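Local coordinates for protein AlyGC (Glaciecola chathamensis, PDB 5GKD) that cleaves alginate as a lyase of polysaccharide lyase family 6, probably by beta-elimination at a site that holds a calcium ion, at residues Q63-L68 against Y84-E89; E121-V126 against K143-V148; N227-E232 against V251-G256; D258-I263 against E278-Y283. All coordinates share one frame; numbering follows the deposited sequence.

Interaction 1: Q63-L68 against Y84-E89. With PO4 (phosphate ion), chain I.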
loop_
_atom_site.group_PDB
_atom_site.type_symbol
_atom_site.label_atom_id
_atom_site.label_comp_id
_atom_site.label_asym_id
_atom_site.label_seq_id
_atom_site.Cartn_x
_atom_site.Cartn_y
_atom_site.Cartn_z
ATOM N N GLN A 63 0.661 23.036 4.033
ATOM C CA GLN A 63 -0.086 23.038 2.773
ATOM C C GLN A 63 -0.255 24.474 2.288
ATOM O O GLN A 63 -1.346 25.031 2.253
ATOM C CB GLN A 63 -1.417 22.313 2.928
ATOM C CG GLN A 63 -1.272 20.804 2.810
ATOM C CD GLN A 63 -0.298 20.256 3.845
ATOM O OE1 GLN A 63 -0.637 20.139 5.024
ATOM N NE2 GLN A 63 0.925 19.974 3.424
ATOM N N SER A 64 0.882 25.065 1.918
ATOM C CA SER A 64 0.986 26.403 1.361
ATOM C C SER A 64 1.189 26.312 -0.141
ATOM O O SER A 64 1.670 25.302 -0.659
ATOM C CB SER A 64 2.157 27.171 1.977
ATOM O OG SER A 64 1.955 27.461 3.333
ATOM N N ASN A 65 0.823 27.382 -0.836
ATOM C CA ASN A 65 1.070 27.480 -2.269
ATOM C C ASN A 65 0.918 28.945 -2.665
ATOM O O ASN A 65 0.685 29.811 -1.820
ATOM C CB ASN A 65 0.152 26.541 -3.064
ATOM C CG ASN A 65 -1.332 26.896 -2.941
ATOM O OD1 ASN A 65 -1.695 28.006 -2.579
ATOM N ND2 ASN A 65 -2.191 25.935 -3.256
ATOM N N LEU A 66 1.072 29.220 -3.958
ATOM C CA LEU A 66 1.053 30.591 -4.460
ATOM C C LEU A 66 0.400 30.636 -5.831
ATOM O O LEU A 66 0.735 29.836 -6.711
ATOM C CB LEU A 66 2.468 31.174 -4.533
ATOM C CG LEU A 66 2.677 32.487 -5.303
ATOM C CD1 LEU A 66 1.898 33.625 -4.679
ATOM C CD2 LEU A 66 4.153 32.835 -5.380
ATOM N N ARG A 67 -0.541 31.558 -6.001
ATOM C CA ARG A 67 -1.166 31.810 -7.291
ATOM C C ARG A 67 -1.035 33.288 -7.606
ATOM O O ARG A 67 -1.279 34.130 -6.739
ATOM C CB ARG A 67 -2.635 31.379 -7.303
ATOM C CG ARG A 67 -2.829 29.859 -7.318
ATOM C CD ARG A 67 -4.287 29.462 -7.234
ATOM N NE ARG A 67 -4.881 29.854 -5.961
ATOM C CZ ARG A 67 -6.183 30.013 -5.742
ATOM N NH1 ARG A 67 -7.063 29.835 -6.728
ATOM N NH2 ARG A 67 -6.604 30.365 -4.533
ATOM N N LEU A 68 -0.596 33.597 -8.823
ATOM C CA LEU A 68 -0.580 34.959 -9.341
ATOM C C LEU A 68 -1.734 35.140 -10.316
ATOM O O LEU A 68 -2.011 34.253 -11.121
ATOM C CB LEU A 68 0.734 35.276 -10.062
ATOM C CG LEU A 68 1.998 35.441 -9.235
ATOM C CD1 LEU A 68 2.555 34.076 -8.835
ATOM C CD2 LEU A 68 3.059 36.267 -9.975
ATOM N N TYR A 84 3.945 20.779 1.356
ATOM C CA TYR A 84 3.625 20.396 -0.010
ATOM C C TYR A 84 2.279 21.006 -0.375
ATOM O O TYR A 84 1.421 21.202 0.488
ATOM C CB TYR A 84 3.611 18.872 -0.199
ATOM C CG TYR A 84 2.700 18.125 0.759
ATOM C CD1 TYR A 84 3.132 17.774 2.026
ATOM C CD2 TYR A 84 1.418 17.763 0.391
ATOM C CE1 TYR A 84 2.315 17.090 2.889
ATOM C CE2 TYR A 84 0.592 17.084 1.255
ATOM C CZ TYR A 84 1.051 16.753 2.505
ATOM O OH TYR A 84 0.242 16.077 3.371
ATOM N N THR A 85 2.120 21.337 -1.654
ATOM C CA THR A 85 0.923 22.042 -2.073
ATOM C C THR A 85 -0.295 21.125 -1.975
ATOM O O THR A 85 -0.224 19.950 -2.346
ATOM C CB THR A 85 1.046 22.567 -3.498
ATOM O OG1 THR A 85 -0.166 23.260 -3.823
ATOM C CG2 THR A 85 1.265 21.429 -4.513
ATOM N N PRO A 86 -1.416 21.625 -1.451
ATOM C CA PRO A 86 -2.657 20.846 -1.472
ATOM C C PRO A 86 -3.358 20.857 -2.825
ATOM O O PRO A 86 -4.325 20.103 -3.008
ATOM C CB PRO A 86 -3.509 21.544 -0.407
ATOM C CG PRO A 86 -3.081 22.950 -0.500
ATOM C CD PRO A 86 -1.604 22.939 -0.812
ATOM N N THR A 87 -2.917 21.684 -3.775
ATOM C CA THR A 87 -3.540 21.709 -5.093
ATOM C C THR A 87 -2.642 20.987 -6.097
ATOM O O THR A 87 -1.822 20.129 -5.726
ATOM C CB THR A 87 -3.856 23.156 -5.515
ATOM O OG1 THR A 87 -2.655 23.919 -5.604
ATOM C CG2 THR A 87 -4.791 23.832 -4.513
ATOM N N GLY A 88 -2.800 21.324 -7.372
ATOM C CA GLY A 88 -1.981 20.711 -8.391
ATOM C C GLY A 88 -0.598 21.301 -8.518
ATOM O O GLY A 88 0.263 20.680 -9.143
ATOM N N GLU A 89 -0.361 22.479 -7.930
ATOM C CA GLU A 89 0.870 23.224 -8.171
ATOM C C GLU A 89 1.253 24.008 -6.928
ATOM O O GLU A 89 0.392 24.491 -6.201
ATOM C CB GLU A 89 0.744 24.228 -9.330
ATOM C CG GLU A 89 -0.024 23.758 -10.533
ATOM C CD GLU A 89 -1.524 23.833 -10.373
ATOM O OE1 GLU A 89 -2.016 24.720 -9.641
ATOM O OE2 GLU A 89 -2.207 22.991 -10.992
HETATM P P PO4 I . -10.335 30.436 -5.245
HETATM O O1 PO4 I . -9.302 30.330 -4.148
HETATM O O2 PO4 I . -11.311 31.542 -4.922
HETATM O O3 PO4 I . -9.690 30.735 -6.579
HETATM O O4 PO4 I . -11.061 29.120 -5.335
HETATM O O HOH W 1 -0.419 27.268 -6.739
#
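Gln63 and Thr85 mark the closest backbone approach, with their CA atoms 5.0 Å apart where loop 84-89 passes the chain leading into strand 65-69. No backbone-to-backbone hydrogen bond spans the two segments, so side chains make the join. The Pro86 ring lies against Gln63, its CD 3.7 Å from Gln63 C and its CB and CG beside the Gln63 methylenes. Gln63 then bends at chi2 (58°), which carries its amide over Tyr84. There NE2 stands 3.2 Å above the ring plane, over its centre, with amide and ring planes 39° apart. The same nitrogen donates to Tyr84 O at 3.2 Å, the oxygen lying in the amide plane. Parallel pairing of strand 65-69 with 35-41 and 89-92, together with the chondroitinase B family, identifies a right-handed parallel beta-helix, and 84-89 belongs to the connection from strand 73-81 to strand 89-92. Within this connection Thr85 OG1 accepts from Thr87 N, an ST turn, and donates to Glu89 O at 2.7 Å. Asn65 ND2 reaches the hydroxyls of Thr85 and Thr87 through weak bonds. Farther along the strand, Arg67 turns its guanidinium edge to a phosphate ion, probably from the crystallisation liquor: NH1 meets O3 at 2.8 Å and NH2 meets O1 at 2.7 Å. Arg95 binds the same ion, while Pro86 and Thr87 pack on Lys475 of the second subunit.

Interaction 2: E121-V126 against K143-V148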
loop_
_atom_site.group_PDB
_atom_site.type_symbol
_atom_site.label_atom_id
_atom_site.label_comp_id
_atom_site.label_asym_id
_atom_site.label_seq_id
_atom_site.Cartn_x
_atom_site.Cartn_y
_atom_site.Cartn_z
ATOM N N GLU A 121 1.737 10.388 -6.034
ATOM C CA GLU A 121 0.716 11.421 -6.011
ATOM C C GLU A 121 1.340 12.632 -6.695
ATOM O O GLU A 121 2.215 13.291 -6.127
ATOM C CB GLU A 121 0.276 11.711 -4.584
ATOM C CG GLU A 121 -1.060 12.403 -4.458
ATOM C CD GLU A 121 -2.226 11.578 -4.989
ATOM O OE1 GLU A 121 -3.133 12.174 -5.597
ATOM O OE2 GLU A 121 -2.232 10.347 -4.824
ATOM N N GLN A 122 0.910 12.889 -7.930
ATOM C CA GLN A 122 1.557 13.822 -8.844
ATOM C C GLN A 122 1.208 15.281 -8.565
ATOM O O GLN A 122 0.052 15.623 -8.313
ATOM C CB GLN A 122 1.154 13.482 -10.281
ATOM C CG GLN A 122 1.557 14.531 -11.291
ATOM C CD GLN A 122 1.243 14.123 -12.702
ATOM O OE1 GLN A 122 1.749 14.711 -13.653
ATOM N NE2 GLN A 122 0.415 13.102 -12.853
ATOM N N ASP A 123 2.217 16.145 -8.639
ATOM C CA ASP A 123 2.000 17.584 -8.701
ATOM C C ASP A 123 3.141 18.205 -9.502
ATOM O O ASP A 123 4.039 17.516 -9.979
ATOM C CB ASP A 123 1.872 18.212 -7.300
ATOM C CG ASP A 123 3.146 18.063 -6.446
ATOM O OD1 ASP A 123 4.214 17.623 -6.942
ATOM O OD2 ASP A 123 3.078 18.394 -5.247
ATOM N N SER A 124 3.091 19.516 -9.659
ATOM C CA SER A 124 4.160 20.269 -10.281
ATOM C C SER A 124 4.512 21.411 -9.352
ATOM O O SER A 124 3.683 21.842 -8.551
ATOM C CB SER A 124 3.755 20.804 -11.642
ATOM O OG SER A 124 3.848 19.800 -12.634
ATOM N N TRP A 125 5.742 21.889 -9.443
ATOM C CA TRP A 125 6.121 22.952 -8.527
ATOM C C TRP A 125 5.883 24.335 -9.111
ATOM O O TRP A 125 5.487 25.245 -8.373
ATOM C CB TRP A 125 7.575 22.791 -8.095
ATOM C CG TRP A 125 7.734 21.765 -7.011
ATOM C CD1 TRP A 125 6.747 20.962 -6.479
ATOM C CD2 TRP A 125 8.930 21.450 -6.298
ATOM N NE1 TRP A 125 7.277 20.148 -5.510
ATOM C CE2 TRP A 125 8.609 20.440 -5.369
ATOM C CE3 TRP A 125 10.247 21.911 -6.363
ATOM C CZ2 TRP A 125 9.555 19.900 -4.515
ATOM C CZ3 TRP A 125 11.179 21.359 -5.522
ATOM C CH2 TRP A 125 10.835 20.374 -4.615
ATOM N N VAL A 126 6.114 24.522 -10.414
ATOM C CA VAL A 126 5.873 25.795 -11.081
ATOM C C VAL A 126 5.115 25.543 -12.378
ATOM O O VAL A 126 5.556 24.743 -13.205
ATOM C CB VAL A 126 7.195 26.539 -11.368
ATOM C CG1 VAL A 126 6.923 27.904 -11.947
ATOM C CG2 VAL A 126 8.056 26.633 -10.098
ATOM N N LYS A 143 12.635 17.726 -5.660
ATOM C CA LYS A 143 11.310 17.168 -5.929
ATOM C C LYS A 143 11.409 15.657 -6.077
ATOM O O LYS A 143 12.138 15.163 -6.938
ATOM C CB LYS A 143 10.687 17.789 -7.174
ATOM C CG LYS A 143 9.250 17.340 -7.414
ATOM C CD LYS A 143 8.591 18.174 -8.514
ATOM C CE LYS A 143 7.049 18.047 -8.501
ATOM N NZ LYS A 143 6.504 16.685 -8.821
ATOM N N ARG A 144 10.683 14.915 -5.233
ATOM C CA ARG A 144 10.831 13.467 -5.191
ATOM C C ARG A 144 9.688 12.718 -5.856
ATOM O O ARG A 144 9.805 11.509 -6.070
ATOM C CB ARG A 144 10.956 12.954 -3.749
ATOM C CG ARG A 144 11.446 13.922 -2.723
ATOM C CD ARG A 144 12.923 14.282 -2.814
ATOM N NE ARG A 144 13.828 13.256 -2.371
ATOM C CZ ARG A 144 14.972 13.477 -1.731
ATOM N NH1 ARG A 144 15.367 14.699 -1.395
ATOM N NH2 ARG A 144 15.712 12.448 -1.415
ATOM N N ASN A 145 8.603 13.393 -6.184
ATOM C CA ASN A 145 7.388 12.728 -6.607
ATOM C C ASN A 145 7.149 12.961 -8.088
ATOM O O ASN A 145 7.750 13.829 -8.714
ATOM C CB ASN A 145 6.194 13.237 -5.802
ATOM C CG ASN A 145 5.874 14.666 -6.103
ATOM O OD1 ASN A 145 6.764 15.521 -6.102
ATOM N ND2 ASN A 145 4.594 14.945 -6.383
ATOM N N LYS A 146 6.243 12.169 -8.634
ATOM C CA LYS A 146 5.881 12.280 -10.033
ATOM C C LYS A 146 5.362 13.679 -10.379
ATOM O O LYS A 146 4.690 14.347 -9.587
ATOM C CB LYS A 146 4.839 11.218 -10.371
ATOM C CG LYS A 146 4.317 11.298 -11.792
ATOM C CD LYS A 146 3.996 9.952 -12.366
ATOM C CE LYS A 146 3.537 10.063 -13.808
ATOM N NZ LYS A 146 3.611 8.737 -14.485
ATOM N N GLY A 147 5.673 14.117 -11.588
ATOM C CA GLY A 147 5.225 15.432 -12.006
ATOM C C GLY A 147 6.453 16.264 -12.306
ATOM O O GLY A 147 7.427 16.294 -11.552
ATOM N N VAL A 148 6.400 16.951 -13.449
ATOM C CA VAL A 148 7.481 17.837 -13.848
ATOM C C VAL A 148 7.703 18.885 -12.754
ATOM O O VAL A 148 6.781 19.250 -12.012
ATOM C CB VAL A 148 7.144 18.465 -15.214
ATOM C CG1 VAL A 148 5.961 19.379 -15.105
ATOM C CG2 VAL A 148 8.362 19.211 -15.817
HETATM O O HOH W 2 5.759 17.625 -4.738
#
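Lys143 and Trp125 run antiparallel to one another, the lysine chain lying along one face of the indole. Both belong to the parallel beta-helix, Trp125 where strand 124-128 turns a corner and Lys143 in the loop between strands 134-141 and 150-152. Lys143 CB sits 3.6 Å from the centroid of the six-membered ring, 15° off its normal, a CH-pi contact, while CE lies over the five-membered part. The chain bends only at chi4 (-65°), turning NZ off the indole into a cluster of oxygens. NZ donates to Asp123 O at 2.8 Å and forms a salt bridge with Asp123 OD1 at 3.1 Å. Its own loop supplies Asn145 OD1, Asn145 O and Gly147 O as further acceptors. Cutting Lys143 back to an alanine would probably leave the Asp123 carboxylate without its cation and uncover this indole face. Asn145 stands across Asp123, amide and carboxylate planes 83° apart; its ND2 reaches OD1 from above the carboxylate plane at 2.8 Å and also binds Glu121 O at 2.9 Å. Gly147 CA makes a CA-H...O contact with Asp123 O at 3.1 Å, where a side chain would clash. Glu121 is salt-bridged to Arg536 of the second subunit. Trp125 NE1 donates to a water oxygen at 3.0 Å, and that water has Asp123 OD1 among its possible acceptors.

Interaction 3: N227-E232 against V251-G256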
loop_
_atom_site.group_PDB
_atom_site.type_symbol
_atom_site.label_atom_id
_atom_site.label_comp_id
_atom_site.label_asym_id
_atom_site.label_seq_id
_atom_site.Cartn_x
_atom_site.Cartn_y
_atom_site.Cartn_z
ATOM N N ASN A 227 22.209 28.624 -23.833
ATOM C CA ASN A 227 23.128 29.121 -22.823
ATOM C C ASN A 227 22.888 28.502 -21.453
ATOM O O ASN A 227 23.197 29.116 -20.435
ATOM C CB ASN A 227 23.036 30.640 -22.702
ATOM C CG ASN A 227 23.590 31.345 -23.908
ATOM O OD1 ASN A 227 22.937 31.413 -24.938
ATOM N ND2 ASN A 227 24.805 31.862 -23.794
ATOM N N ASN A 228 22.373 27.284 -21.405
ATOM C CA ASN A 228 22.177 26.582 -20.152
ATOM C C ASN A 228 23.319 25.606 -19.902
ATOM O O ASN A 228 23.967 25.138 -20.835
ATOM C CB ASN A 228 20.845 25.831 -20.163
ATOM C CG ASN A 228 19.689 26.733 -20.487
ATOM O OD1 ASN A 228 19.195 27.469 -19.621
ATOM N ND2 ASN A 228 19.259 26.711 -21.745
ATOM N N VAL A 229 23.540 25.283 -18.635
ATOM C CA VAL A 229 24.572 24.340 -18.230
ATOM C C VAL A 229 23.909 23.138 -17.576
ATOM O O VAL A 229 23.033 23.295 -16.719
ATOM C CB VAL A 229 25.603 24.991 -17.291
ATOM C CG1 VAL A 229 26.549 23.936 -16.744
ATOM C CG2 VAL A 229 26.375 26.052 -18.039
ATOM N N PHE A 230 24.309 21.943 -18.001
ATOM C CA PHE A 230 23.800 20.693 -17.462
ATOM C C PHE A 230 24.957 19.938 -16.813
ATOM O O PHE A 230 25.802 19.375 -17.510
ATOM C CB PHE A 230 23.158 19.865 -18.568
ATOM C CG PHE A 230 22.050 20.572 -19.281
ATOM C CD1 PHE A 230 22.321 21.440 -20.322
ATOM C CD2 PHE A 230 20.725 20.347 -18.921
ATOM C CE1 PHE A 230 21.289 22.081 -20.993
ATOM C CE2 PHE A 230 19.711 20.986 -19.567
ATOM C CZ PHE A 230 19.990 21.854 -20.611
ATOM N N PHE A 231 24.980 19.886 -15.491
ATOM C CA PHE A 231 26.109 19.325 -14.758
ATOM C C PHE A 231 25.707 17.978 -14.190
ATOM O O PHE A 231 24.846 17.906 -13.310
ATOM C CB PHE A 231 26.561 20.261 -13.644
ATOM C CG PHE A 231 27.734 19.734 -12.841
ATOM C CD1 PHE A 231 27.533 18.950 -11.720
ATOM C CD2 PHE A 231 29.036 20.037 -13.216
ATOM C CE1 PHE A 231 28.603 18.482 -10.989
ATOM C CE2 PHE A 231 30.105 19.592 -12.483
ATOM C CZ PHE A 231 29.893 18.807 -11.372
ATOM N N GLU A 232 26.334 16.924 -14.703
ATOM C CA GLU A 232 26.178 15.564 -14.197
ATOM C C GLU A 232 24.713 15.155 -14.118
ATOM O O GLU A 232 24.294 14.457 -13.202
ATOM C CB GLU A 232 26.869 15.404 -12.841
ATOM C CG GLU A 232 28.380 15.526 -12.928
ATOM C CD GLU A 232 29.106 15.279 -11.594
ATOM O OE1 GLU A 232 28.452 14.972 -10.569
ATOM O OE2 GLU A 232 30.344 15.401 -11.582
ATOM N N VAL A 251 25.812 23.850 -22.617
ATOM C CA VAL A 251 27.012 23.168 -22.154
ATOM C C VAL A 251 26.614 21.999 -21.253
ATOM O O VAL A 251 25.897 22.187 -20.267
ATOM C CB VAL A 251 27.945 24.138 -21.400
ATOM C CG1 VAL A 251 29.101 23.379 -20.765
ATOM C CG2 VAL A 251 28.462 25.224 -22.327
ATOM N N PHE A 252 27.122 20.807 -21.565
ATOM C CA PHE A 252 26.824 19.575 -20.841
ATOM C C PHE A 252 28.121 19.010 -20.270
ATOM O O PHE A 252 28.981 18.532 -21.026
ATOM C CB PHE A 252 26.184 18.532 -21.756
ATOM C CG PHE A 252 24.861 18.926 -22.335
ATOM C CD1 PHE A 252 24.777 19.847 -23.361
ATOM C CD2 PHE A 252 23.705 18.312 -21.899
ATOM C CE1 PHE A 252 23.549 20.173 -23.909
ATOM C CE2 PHE A 252 22.478 18.631 -22.428
ATOM C CZ PHE A 252 22.392 19.565 -23.429
ATOM N N PHE A 253 28.267 19.050 -18.955
ATOM C CA PHE A 253 29.431 18.461 -18.279
ATOM C C PHE A 253 28.986 17.150 -17.658
ATOM O O PHE A 253 28.485 17.121 -16.536
ATOM C CB PHE A 253 30.002 19.387 -17.211
ATOM C CG PHE A 253 30.666 20.613 -17.759
ATOM C CD1 PHE A 253 31.679 20.505 -18.692
ATOM C CD2 PHE A 253 30.294 21.860 -17.328
ATOM C CE1 PHE A 253 32.285 21.635 -19.194
ATOM C CE2 PHE A 253 30.912 22.989 -17.816
ATOM C CZ PHE A 253 31.905 22.876 -18.746
ATOM N N GLY A 254 29.171 16.056 -18.399
ATOM C CA GLY A 254 28.802 14.748 -17.877
ATOM C C GLY A 254 29.763 14.210 -16.837
ATOM O O GLY A 254 29.354 13.475 -15.938
ATOM N N ASN A 255 31.046 14.549 -16.949
ATOM C CA ASN A 255 32.086 14.055 -16.034
ATOM C C ASN A 255 32.155 12.533 -15.981
ATOM O O ASN A 255 32.603 11.972 -14.991
ATOM C CB ASN A 255 31.899 14.592 -14.610
ATOM C CG ASN A 255 32.305 16.030 -14.476
ATOM O OD1 ASN A 255 32.986 16.571 -15.336
ATOM N ND2 ASN A 255 31.897 16.661 -13.381
ATOM N N GLY A 256 31.714 11.840 -17.026
ATOM C CA GLY A 256 31.745 10.389 -16.994
ATOM C C GLY A 256 30.738 9.716 -16.078
ATOM O O GLY A 256 30.801 8.498 -15.908
#
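Phe230 and Phe252 point the same way and form an offset stack, centroids 4.4 Å apart and planes at 10°; Phe230 CD1 lies over the Phe252 face and Phe252 CE2 over that of Phe230, each toward the rim. The strands that carry them, 229-231 and 251-253, run parallel, 4.7 Å between axes, as neighbouring coils of a beta-helix; Phe230 N to Val251 O and Phe253 N to Phe230 O are among the rungs. On the opposite face the relief is uneven. Val229 fits its two methyls against different bumps: CG2 meets Val251 CB at 4.2 Å and CG1 meets Phe253 CD2 at 4.3 Å. Phe231 has CG anti to the backbone N (chi1 180°) whereas Phe253 has it beside the N, so the two rings diverge and Phe231 CD2 touches only CB of Phe253. Past the strands, Asn255 ND2 closes the end with a nearly straight bond (178°) to the anti lone pair of Glu232 OE2, 2.7 Å away. Strand 200-207 flanks the pair on one side, where Phe206 stacks on Phe230, and strand 271-278 on the other. Ile215 and Ile216 of strand 214-219 abut Phe230, while Leu397 and Ile417 cover the valine face.

Interaction 4: D258-I263 against E278-Y283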
loop_
_atom_site.group_PDB
_atom_site.type_symbol
_atom_site.label_atom_id
_atom_site.label_comp_id
_atom_site.label_asym_id
_atom_site.label_seq_id
_atom_site.Cartn_x
_atom_site.Cartn_y
_atom_site.Cartn_z
ATOM N N ASP A 258 27.328 7.925 -14.908
ATOM C CA ASP A 258 26.508 6.948 -15.614
ATOM C C ASP A 258 25.237 7.583 -16.153
ATOM O O ASP A 258 24.574 8.357 -15.468
ATOM C CB ASP A 258 26.138 5.779 -14.673
ATOM C CG ASP A 258 25.771 4.494 -15.432
ATOM O OD1 ASP A 258 26.340 4.289 -16.532
ATOM O OD2 ASP A 258 24.934 3.673 -14.946
ATOM N N HIS A 259 24.893 7.243 -17.389
ATOM C CA HIS A 259 23.626 7.644 -17.994
ATOM C C HIS A 259 23.469 9.168 -18.138
ATOM O O HIS A 259 22.354 9.686 -18.086
ATOM C CB HIS A 259 22.447 7.056 -17.209
ATOM C CG HIS A 259 22.255 5.587 -17.420
ATOM N ND1 HIS A 259 21.984 5.042 -18.655
ATOM C CD2 HIS A 259 22.289 4.552 -16.553
ATOM C CE1 HIS A 259 21.861 3.734 -18.541
ATOM N NE2 HIS A 259 22.040 3.409 -17.275
ATOM N N THR A 260 24.549 9.913 -18.346
ATOM C CA THR A 260 24.449 11.333 -18.682
ATOM C C THR A 260 24.274 11.535 -20.198
ATOM O O THR A 260 25.078 11.034 -20.989
ATOM C CB THR A 260 25.693 12.086 -18.198
ATOM O OG1 THR A 260 26.875 11.366 -18.564
ATOM C CG2 THR A 260 25.678 12.282 -16.708
ATOM N N GLY A 261 23.222 12.252 -20.602
ATOM C CA GLY A 261 23.036 12.701 -22.007
ATOM C C GLY A 261 23.313 14.211 -22.138
ATOM O O GLY A 261 23.706 14.816 -21.170
ATOM N N GLY A 262 23.125 14.880 -23.263
ATOM C CA GLY A 262 22.516 14.429 -24.463
ATOM C C GLY A 262 21.619 15.538 -25.007
ATOM O O GLY A 262 20.882 16.170 -24.256
ATOM N N ILE A 263 21.665 15.773 -26.313
ATOM C CA ILE A 263 20.584 16.436 -27.029
ATOM C C ILE A 263 19.918 15.374 -27.894
ATOM O O ILE A 263 20.607 14.625 -28.601
ATOM C CB ILE A 263 21.093 17.615 -27.877
ATOM C CG1 ILE A 263 21.629 18.744 -26.988
ATOM C CG2 ILE A 263 19.996 18.166 -28.785
ATOM C CD1 ILE A 263 22.459 19.775 -27.764
ATOM N N GLU A 278 30.491 17.128 -23.168
ATOM C CA GLU A 278 31.703 16.504 -22.663
ATOM C C GLU A 278 31.367 15.432 -21.644
ATOM O O GLU A 278 30.568 15.655 -20.738
ATOM C CB GLU A 278 32.648 17.531 -22.008
ATOM C CG GLU A 278 33.927 16.923 -21.479
ATOM C CD GLU A 278 34.858 17.945 -20.845
ATOM O OE1 GLU A 278 34.615 19.162 -20.989
ATOM O OE2 GLU A 278 35.840 17.531 -20.198
ATOM N N GLY A 279 32.021 14.284 -21.785
ATOM C CA GLY A 279 32.009 13.232 -20.782
ATOM C C GLY A 279 30.649 12.620 -20.558
ATOM O O GLY A 279 30.296 12.308 -19.412
ATOM N N LEU A 280 29.880 12.438 -21.622
ATOM C CA LEU A 280 28.522 11.915 -21.563
ATOM C C LEU A 280 28.534 10.430 -21.878
ATOM O O LEU A 280 29.055 10.018 -22.918
ATOM C CB LEU A 280 27.625 12.644 -22.560
ATOM C CG LEU A 280 27.594 14.159 -22.398
ATOM C CD1 LEU A 280 26.673 14.764 -23.441
ATOM C CD2 LEU A 280 27.092 14.481 -20.998
ATOM N N THR A 281 27.947 9.631 -20.996
ATOM C CA THR A 281 28.058 8.189 -21.096
ATOM C C THR A 281 26.775 7.508 -21.532
ATOM O O THR A 281 26.761 6.285 -21.641
ATOM C CB THR A 281 28.492 7.594 -19.754
ATOM O OG1 THR A 281 27.416 7.741 -18.830
ATOM C CG2 THR A 281 29.673 8.328 -19.217
ATOM N N GLY A 282 25.706 8.241 -21.771
ATOM C CA GLY A 282 24.430 7.596 -22.010
ATOM C C GLY A 282 24.329 6.992 -23.386
ATOM O O GLY A 282 25.141 7.255 -24.268
ATOM N N TYR A 283 23.278 6.200 -23.580
ATOM C CA TYR A 283 23.045 5.526 -24.851
ATOM C C TYR A 283 21.549 5.493 -25.139
ATOM O O TYR A 283 20.729 5.880 -24.310
ATOM C CB TYR A 283 23.640 4.106 -24.861
ATOM C CG TYR A 283 23.167 3.205 -23.746
ATOM C CD1 TYR A 283 21.998 2.468 -23.870
ATOM C CD2 TYR A 283 23.888 3.091 -22.566
ATOM C CE1 TYR A 283 21.565 1.641 -22.852
ATOM C CE2 TYR A 283 23.460 2.275 -21.548
ATOM C CZ TYR A 283 22.302 1.549 -21.696
ATOM O OH TYR A 283 21.888 0.734 -20.673
HETATM O O HOH W 3 25.413 5.300 -19.563
HETATM O O HOH W 4 21.513 6.421 -20.944
#
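His259 and Gly282 bring their CA atoms to 4.1 Å as two loops of the beta-helix meet, their end-to-end directions 85° apart. Thr260 makes the central grip with both its backbone and its side chain. Its carbonyl O accepts from Gly282 N at 3.0 Å. Its OG1 takes Thr281 N at 3.2 Å in a fairly straight bond. With chi1 at 47°, OG1 sits between the backbone N and carbonyl carbon, where it also binds Val257 O. A valine in its place would probably cost the Thr281 N-H its hydroxyl acceptor and Val257 O one hydroxyl partner. Gly282 is held close enough that a CB would crowd Thr260 O. Leu280 lays its branches along the glycines: CD2 comes within 3.4 Å of Gly261 O, and CD1 meets Gly262 N, next to the cis peptide bond between Gly261 and Gly262. At the other end the His259 and Tyr283 rings are oblique, planes 49° apart, His259 CE1 being 3.7 Å from Tyr283 OH. One water spans His259 ND1 and Tyr283 N; another accepts from His259 N and donates to Thr281 O at 2.7 Å. His259 NE2 bonds to His637, its ring stacks on Phe634, and Asp258 bonds to Tyr606. The contact therefore rests on backbone and hydroxyl hydrogen bonds and two water bridges, with no salt bridge between the segments, while the outer ends of Asp258 and His259 engage the C-terminal part of the chain.

Interactions 1 and 2 follow one another along the beta-helix and touch, Gly88 O standing 3.1 Å from Ser124 N in a probable hydrogen bond; both also reach the second subunit. Interactions 3 and 4 form another adjoining pair, with probable backbone bonds from Gly254 N to Glu278 O and from Gly256 N to Gly279 O. No other protein chain touches these two. Interaction 1 is only partly buried and the others are buried. Interaction 3 alone is a regular strand ladder, dominated by aromatic packing. The loop contacts rely on polar side chains: amides in interaction 1, one bonded to a backbone carbonyl and over a ring, one weakly to hydroxyls; a buried salt bridge in interaction 2; hydroxyls with water in interaction 4.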